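Local coordinates for protein glutamyl endopeptidase (Staphylococcus epidermidis, PDB 6PYM) that probably acts as a secreted serine endopeptidase that cleaves polypeptides on the carboxyl side of glutamate and also after aspartate, at residues Ser23-Pro28 against Asn44-Asn49; His51-Ala56 against Arg61-His66; Thr116-Thr121 against Val173-Asn178. The protein carries 1 engineered substitution. One frame throughout, in Å; residues are numbered along the deposited sequence.

Along the chain the three contacts follow one another in series, with no nesting or crossing. Contact 1 (23-28 with 44-49) closes a loop of 15 residues that includes the whole of strand 34-42, and joins two strands across the interior of the six-stranded barrel. Contact 2 (51-56 with 61-66) starts just downstream, closes only the four residues between its segments, and ties the helix bearing H51 to the approach to strand 64-67. This strand pairs with strand 22-27, so contacts 1 and 2 touch. Contact 3 (116-121 with 173-178) spans 51 residues, including the engineered A169, and fastens a connecting loop to a hairpin of the seven-stranded sheet, about 20 Å from contact 1 between centres.

Contact 1: Ser23-Pro28 against Asn44-Asn49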
# COMPACT_ATOMS: atom_id res chain seq x y z
N SER A 23 3.45 1.00 4.88
CA SER A 23 4.89 1.04 4.71
C SER A 23 5.34 2.13 3.75
O SER A 23 4.68 2.40 2.74
CB SER A 23 5.41 -0.30 4.20
OG SER A 23 5.06 -1.36 5.09
N PHE A 24 6.48 2.72 4.07
CA PHE A 24 7.13 3.75 3.26
C PHE A 24 8.21 3.11 2.40
O PHE A 24 8.99 2.27 2.89
CB PHE A 24 7.75 4.78 4.22
CG PHE A 24 8.69 5.76 3.57
CD1 PHE A 24 8.22 6.77 2.75
CD2 PHE A 24 10.06 5.69 3.82
CE1 PHE A 24 9.09 7.68 2.17
CE2 PHE A 24 10.93 6.59 3.24
CZ PHE A 24 10.45 7.58 2.42
N ILE A 25 8.25 3.47 1.12
CA ILE A 25 9.19 2.89 0.17
C ILE A 25 10.12 3.99 -0.34
O ILE A 25 9.66 5.06 -0.75
CB ILE A 25 8.45 2.23 -1.00
CG1 ILE A 25 7.54 1.12 -0.48
CG2 ILE A 25 9.45 1.67 -2.01
CD1 ILE A 25 6.83 0.33 -1.58
N TYR A 26 11.43 3.71 -0.32
CA TYR A 26 12.44 4.66 -0.74
C TYR A 26 13.34 3.98 -1.76
O TYR A 26 13.87 2.90 -1.50
CB TYR A 26 13.26 5.11 0.48
CG TYR A 26 14.27 6.21 0.20
CD1 TYR A 26 15.57 5.91 -0.21
CD2 TYR A 26 13.93 7.55 0.38
CE1 TYR A 26 16.50 6.92 -0.44
CE2 TYR A 26 14.86 8.56 0.15
CZ TYR A 26 16.14 8.24 -0.25
OH TYR A 26 17.04 9.26 -0.47
N ILE A 27 13.49 4.60 -2.93
CA ILE A 27 14.31 4.06 -4.01
C ILE A 27 15.25 5.15 -4.51
O ILE A 27 14.79 6.13 -5.10
CB ILE A 27 13.46 3.51 -5.17
CG1 ILE A 27 12.46 2.46 -4.69
CG2 ILE A 27 14.36 2.92 -6.25
CD1 ILE A 27 11.48 2.00 -5.76
N PRO A 28 16.57 5.03 -4.30
CA PRO A 28 17.47 6.04 -4.85
C PRO A 28 17.57 5.94 -6.37
O PRO A 28 17.38 4.87 -6.93
CB PRO A 28 18.81 5.70 -4.20
CG PRO A 28 18.72 4.27 -3.83
CD PRO A 28 17.27 4.00 -3.52
N ASN A 44 7.15 -12.27 4.40
CA ASN A 44 8.24 -11.56 3.74
C ASN A 44 7.74 -10.65 2.62
O ASN A 44 8.51 -10.36 1.69
CB ASN A 44 9.27 -12.53 3.16
CG ASN A 44 9.90 -13.40 4.23
OD1 ASN A 44 10.66 -12.91 5.06
ND2 ASN A 44 9.58 -14.70 4.22
N GLU A 45 6.49 -10.21 2.65
CA GLU A 45 5.89 -9.65 1.45
C GLU A 45 5.10 -8.38 1.73
O GLU A 45 4.34 -8.30 2.70
CB GLU A 45 4.93 -10.64 0.78
CG GLU A 45 5.63 -11.82 0.11
CD GLU A 45 5.97 -12.96 1.06
OE1 GLU A 45 5.40 -13.05 2.17
OE2 GLU A 45 6.81 -13.80 0.66
N ILE A 46 5.25 -7.42 0.82
CA ILE A 46 4.38 -6.25 0.75
C ILE A 46 3.70 -6.24 -0.61
O ILE A 46 4.17 -6.85 -1.58
CB ILE A 46 5.11 -4.91 1.00
CG1 ILE A 46 6.03 -4.55 -0.17
CG2 ILE A 46 5.89 -4.95 2.30
CD1 ILE A 46 6.46 -3.09 -0.18
N LEU A 47 2.57 -5.53 -0.67
CA LEU A 47 1.97 -5.12 -1.94
C LEU A 47 2.29 -3.65 -2.19
O LEU A 47 2.31 -2.83 -1.26
CB LEU A 47 0.46 -5.29 -1.93
CG LEU A 47 -0.02 -6.70 -1.58
CD1 LEU A 47 -1.54 -6.76 -1.63
CD2 LEU A 47 0.63 -7.75 -2.46
N THR A 48 2.52 -3.33 -3.46
CA THR A 48 2.70 -1.97 -3.93
C THR A 48 2.35 -1.96 -5.43
O THR A 48 1.71 -2.89 -5.93
CB THR A 48 4.11 -1.47 -3.59
OG1 THR A 48 4.23 -0.09 -3.95
CG2 THR A 48 5.17 -2.27 -4.31
N ASN A 49 2.75 -0.90 -6.13
CA ASN A 49 2.47 -0.80 -7.56
C ASN A 49 3.64 -1.32 -8.40
O ASN A 49 4.81 -1.24 -8.00
CB ASN A 49 2.26 0.66 -8.00
CG ASN A 49 1.08 1.34 -7.34
OD1 ASN A 49 1.10 2.56 -7.20
ND2 ASN A 49 0.04 0.59 -6.98
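I25 and T48 mark the nearest approach of the two backbones, yet their CA atoms are 9.1 Å apart and no hydrogen bond passes between the segments. Strands 22-27 and 45-48 are not neighbours in the six-stranded antiparallel barrel: strand 34-42 lies between them in the sheet order and pairs with both. They therefore meet through side chains directed into the barrel. I25 does most of the work. Its longer branch is extended (chi2 -176°), which carries CD1 out to the opposing strand, where it meets two residues tip to tip. I46 answers with its own terminal methyl, CD1 lying 3.7 Å from I25 CD1. The longer branch of I46 starts out between its backbone N and carbonyl carbon (chi1 70°) and reaches toward strand 22-27. T48 receives the same I25 methyl on its side-chain end, with I25 CD1 3.5 Å from T48 OG1 and 3.8 Å from T48 CB. The hydroxyl is not left to this apolar neighbour, because T48 OG1 is hydrogen-bonded to the carbonyl oxygen of S37 on the intervening strand. I63 and L97 pack against I25 and I46 respectively, continuing the apolar filling. Beyond T48 the chain passes directly into the helix of H51, and the T48 side chain is about 6 Å from that of the engineered A169. The contact thus holds by dispersion between the I25 methyl, the I46 methyl and the T48 side chain, while its one polar atom is satisfied by strand 34-42, so that a hydroxyl can be accommodated inside the barrel close to the predicted charge relay residues.

Contact 2: His51-Ala56 against Arg61-His66; sequences HVVNGA and RNISVH
The short helix carrying H51, predicted to belong to the charge relay system, runs on into a turn whose last residue, A56, packs on N62 and I63 at the approach to strand 64-67 of the first barrel. Two bonds wind this turn, from G55 N to V52 O and from A56 N to V53 O, each of 3.0 Å. A56 then presents its methyl to the isoleucine: A56 CB is 3.6 Å from I63 CG1 and 3.8 Å from I63 CD1. The longer branch of I63 is extended (chi2 172°), so its tip passes beyond A56 to V53, where the two side chains cross at a slant and I63 CD1 lies 4.2 Å from V53 CG1. At the outer margin N62 ND2 donates to A56 O over 3.1 Å, with an N-H...O angle of 153°. The acceptor sits close to the plane of the N62 amide, whereas the donor stands 21° off the carbonyl plane of A56. I27 of strand 22-27 covers I63, and D93 is hydrogen-bonded to H51 ND1 at the other end of the helical segment. The chemistry is divided: a side-chain amide satisfies the carbonyl at the end of the turn at the partly exposed outer side, while aliphatic packing beneath it seats the histidine-bearing segment on the barrel.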
# COMPACT_ATOMS: atom_id res chain seq x y z
N HIS A 51 4.53 0.37 -11.00
CA HIS A 51 5.30 1.55 -11.38
C HIS A 51 6.24 2.00 -10.27
O HIS A 51 7.22 2.70 -10.55
CB HIS A 51 4.41 2.68 -11.93
CG HIS A 51 3.77 3.55 -10.88
ND1 HIS A 51 2.48 3.36 -10.44
CD2 HIS A 51 4.24 4.65 -10.25
CE1 HIS A 51 2.18 4.30 -9.57
NE2 HIS A 51 3.23 5.10 -9.43
N VAL A 52 5.96 1.61 -9.03
CA VAL A 52 6.89 1.87 -7.93
C VAL A 52 8.10 0.94 -8.03
O VAL A 52 9.25 1.41 -8.08
CB VAL A 52 6.18 1.74 -6.57
CG1 VAL A 52 7.19 1.77 -5.42
CG2 VAL A 52 5.17 2.86 -6.40
N VAL A 53 7.87 -0.37 -8.08
CA VAL A 53 9.00 -1.30 -8.14
C VAL A 53 9.80 -1.14 -9.43
O VAL A 53 11.00 -1.41 -9.45
CB VAL A 53 8.59 -2.76 -7.88
CG1 VAL A 53 8.03 -2.92 -6.48
CG2 VAL A 53 7.62 -3.25 -8.93
N ASN A 54 9.14 -0.74 -10.53
CA ASN A 54 9.85 -0.49 -11.79
C ASN A 54 10.94 0.56 -11.63
O ASN A 54 11.90 0.58 -12.42
CB ASN A 54 8.88 -0.04 -12.90
CG ASN A 54 7.94 -1.16 -13.40
OD1 ASN A 54 8.17 -2.34 -13.15
ND2 ASN A 54 6.88 -0.76 -14.11
N GLY A 55 10.80 1.45 -10.65
CA GLY A 55 11.81 2.47 -10.42
C GLY A 55 13.16 1.93 -10.00
O GLY A 55 14.17 2.64 -10.11
N ALA A 56 13.20 0.68 -9.52
CA ALA A 56 14.46 0.04 -9.16
C ALA A 56 15.22 -0.50 -10.37
O ALA A 56 16.33 -1.01 -10.19
CB ALA A 56 14.20 -1.10 -8.18
N ARG A 61 17.23 -4.96 -4.74
CA ARG A 61 18.07 -4.50 -3.65
C ARG A 61 18.14 -2.98 -3.56
O ARG A 61 18.59 -2.46 -2.54
CB ARG A 61 19.50 -5.07 -3.77
CG ARG A 61 19.64 -6.58 -3.80
CD ARG A 61 18.80 -7.26 -2.73
NE ARG A 61 19.33 -7.10 -1.39
CZ ARG A 61 18.82 -7.69 -0.33
NH1 ARG A 61 17.77 -8.49 -0.47
NH2 ARG A 61 19.35 -7.49 0.87
N ASN A 62 17.71 -2.27 -4.60
CA ASN A 62 17.62 -0.82 -4.58
C ASN A 62 16.42 -0.31 -3.79
O ASN A 62 16.31 0.90 -3.58
CB ASN A 62 17.51 -0.29 -6.02
CG ASN A 62 18.79 -0.46 -6.81
OD1 ASN A 62 19.89 -0.47 -6.25
ND2 ASN A 62 18.67 -0.58 -8.13
N ILE A 63 15.51 -1.19 -3.36
CA ILE A 63 14.27 -0.77 -2.73
C ILE A 63 14.38 -0.96 -1.22
O ILE A 63 14.64 -2.07 -0.75
CB ILE A 63 13.07 -1.56 -3.28
CG1 ILE A 63 13.05 -1.50 -4.80
CG2 ILE A 63 11.78 -1.01 -2.69
CD1 ILE A 63 12.01 -2.40 -5.41
N SER A 64 14.16 0.12 -0.47
CA SER A 64 14.06 0.06 0.99
C SER A 64 12.60 0.18 1.40
O SER A 64 11.88 1.08 0.94
CB SER A 64 14.84 1.21 1.62
OG SER A 64 16.24 1.07 1.44
N VAL A 65 12.17 -0.69 2.31
CA VAL A 65 10.80 -0.73 2.81
C VAL A 65 10.84 -0.49 4.31
O VAL A 65 11.51 -1.22 5.04
CB VAL A 65 10.13 -2.08 2.51
CG1 VAL A 65 8.72 -2.11 3.08
CG2 VAL A 65 10.13 -2.36 1.02
N HIS A 66 10.10 0.52 4.76
CA HIS A 66 10.08 0.91 6.17
C HIS A 66 8.65 0.77 6.68
O HIS A 66 7.84 1.71 6.56
CB HIS A 66 10.55 2.36 6.33
CG HIS A 66 11.97 2.62 5.91
ND1 HIS A 66 12.35 2.91 4.61
CD2 HIS A 66 13.09 2.69 6.66
CE1 HIS A 66 13.66 3.13 4.58
NE2 HIS A 66 14.13 3.00 5.81

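Contact 3: Thr116-Thr121 against Val173-Asn178; sequences TISSNT and VFNGKN
A type I beta turn from N175 to N178, which follows strand 172-174 and leads into strand 180-188, faces an ST turn of the connecting loop 116-121, with N175 opposite S118 and N178 opposite T116. The type I turn is closed by N178 N bonding to N175 O at 2.9 Å. The side chain of N175, with CG placed between its backbone N and carbonyl carbon (chi1 65°), extends toward the loop. There N175 ND2 comes to 3.8 Å from S118 OG, a van der Waals approach and not a hydrogen bond. Each polar group has its partner on its own side of the contact. N175 OD1 takes the backbone N of Q179, with a weak second bond from K177 N, while S118 OG accepts from N120 N over 2.9 Å. The serine hydroxyl oxygen is anti to its own backbone N (chi1 179°), which brings it alongside the following peptide and closes the ST turn. At the other end the carbonyl oxygens of T116 and N178 stay apart, T116 O 4.4 Å from N178 O, and a water joins the backbones, accepting from T116 N at 2.9 Å and donating to N178 O at 2.8 Å. Direct backbone pairing comes two residues further along, at V180, which bonds to both T116 and S118, and N120 ND2 reaches the carbonyl oxygens of I181 and I198. A loop laid beside a turn-linked antiparallel hairpin, with a water completing the pairing, thus forms part of the second, C-terminal beta-barrel domain of the chymotrypsin-like fold.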
# COMPACT_ATOMS: atom_id res chain seq x y z
N THR A 116 -4.97 -7.56 6.96
CA THR A 116 -6.04 -8.42 6.50
C THR A 116 -6.56 -7.92 5.17
O THR A 116 -6.84 -6.72 5.02
CB THR A 116 -7.19 -8.42 7.52
OG1 THR A 116 -6.71 -8.87 8.80
CG2 THR A 116 -8.33 -9.32 7.06
N ILE A 117 -6.67 -8.81 4.20
CA ILE A 117 -7.22 -8.52 2.88
C ILE A 117 -8.72 -8.78 2.91
O ILE A 117 -9.16 -9.81 3.45
CB ILE A 117 -6.56 -9.42 1.82
CG1 ILE A 117 -5.03 -9.35 1.90
CG2 ILE A 117 -7.10 -9.09 0.44
CD1 ILE A 117 -4.44 -7.97 1.68
N SER A 118 -9.50 -7.90 2.30
CA SER A 118 -10.93 -8.16 2.16
C SER A 118 -11.20 -9.13 1.02
O SER A 118 -10.57 -9.07 -0.04
CB SER A 118 -11.67 -6.86 1.89
OG SER A 118 -13.06 -7.09 1.73
N SER A 119 -12.16 -10.04 1.24
CA SER A 119 -12.70 -10.84 0.15
C SER A 119 -13.46 -9.98 -0.85
O SER A 119 -13.71 -10.43 -1.97
CB SER A 119 -13.66 -11.88 0.72
OG SER A 119 -14.85 -11.25 1.17
N ASN A 120 -13.84 -8.76 -0.45
CA ASN A 120 -14.56 -7.81 -1.28
C ASN A 120 -15.98 -8.26 -1.63
O ASN A 120 -16.62 -7.68 -2.51
CB ASN A 120 -13.76 -7.37 -2.52
CG ASN A 120 -12.80 -6.24 -2.20
OD1 ASN A 120 -13.17 -5.27 -1.54
ND2 ASN A 120 -11.56 -6.35 -2.65
N THR A 121 -16.50 -9.25 -0.90
CA THR A 121 -17.86 -9.74 -1.16
C THR A 121 -18.91 -8.67 -0.90
O THR A 121 -19.98 -8.68 -1.52
CB THR A 121 -18.14 -11.00 -0.33
OG1 THR A 121 -19.41 -11.55 -0.71
CG2 THR A 121 -18.16 -10.67 1.15
N VAL A 173 -5.91 0.67 0.45
CA VAL A 173 -7.27 1.20 0.56
C VAL A 173 -7.97 0.33 1.59
O VAL A 173 -8.08 -0.89 1.39
CB VAL A 173 -8.00 1.11 -0.79
CG1 VAL A 173 -9.35 1.81 -0.70
CG2 VAL A 173 -7.15 1.65 -1.93
N PHE A 174 -8.42 0.92 2.69
CA PHE A 174 -9.03 0.18 3.79
C PHE A 174 -10.53 0.44 3.82
O PHE A 174 -10.99 1.58 3.69
CB PHE A 174 -8.46 0.62 5.14
CG PHE A 174 -7.04 0.20 5.39
CD1 PHE A 174 -6.73 -1.11 5.70
CD2 PHE A 174 -6.01 1.13 5.36
CE1 PHE A 174 -5.41 -1.49 5.96
CE2 PHE A 174 -4.69 0.76 5.61
CZ PHE A 174 -4.40 -0.55 5.92
N ASN A 175 -11.31 -0.63 4.05
CA ASN A 175 -12.71 -0.47 4.39
C ASN A 175 -12.89 -0.15 5.87
O ASN A 175 -11.92 0.02 6.62
CB ASN A 175 -13.54 -1.68 3.94
CG ASN A 175 -13.17 -2.96 4.66
OD1 ASN A 175 -12.55 -2.94 5.72
ND2 ASN A 175 -13.58 -4.10 4.09
N GLY A 176 -14.15 -0.06 6.31
CA GLY A 176 -14.45 0.27 7.69
C GLY A 176 -14.02 -0.78 8.69
O GLY A 176 -13.86 -0.47 9.87
N LYS A 177 -13.85 -2.02 8.24
CA LYS A 177 -13.30 -3.09 9.06
C LYS A 177 -11.78 -3.12 9.06
O LYS A 177 -11.18 -4.05 9.61
CB LYS A 177 -13.85 -4.45 8.60
CG LYS A 177 -15.35 -4.63 8.77
CD LYS A 177 -15.81 -5.95 8.18
CE LYS A 177 -17.31 -6.13 8.32
NZ LYS A 177 -17.77 -7.39 7.68
N ASN A 178 -11.14 -2.12 8.46
CA ASN A 178 -9.68 -2.04 8.38
C ASN A 178 -9.08 -3.20 7.61
O ASN A 178 -7.96 -3.63 7.90
CB ASN A 178 -9.04 -1.85 9.76
CG ASN A 178 -9.38 -0.51 10.36
OD1 ASN A 178 -9.51 0.48 9.65
ND2 ASN A 178 -9.53 -0.47 11.68
O HOH W 1 -5.54 -4.93 8.13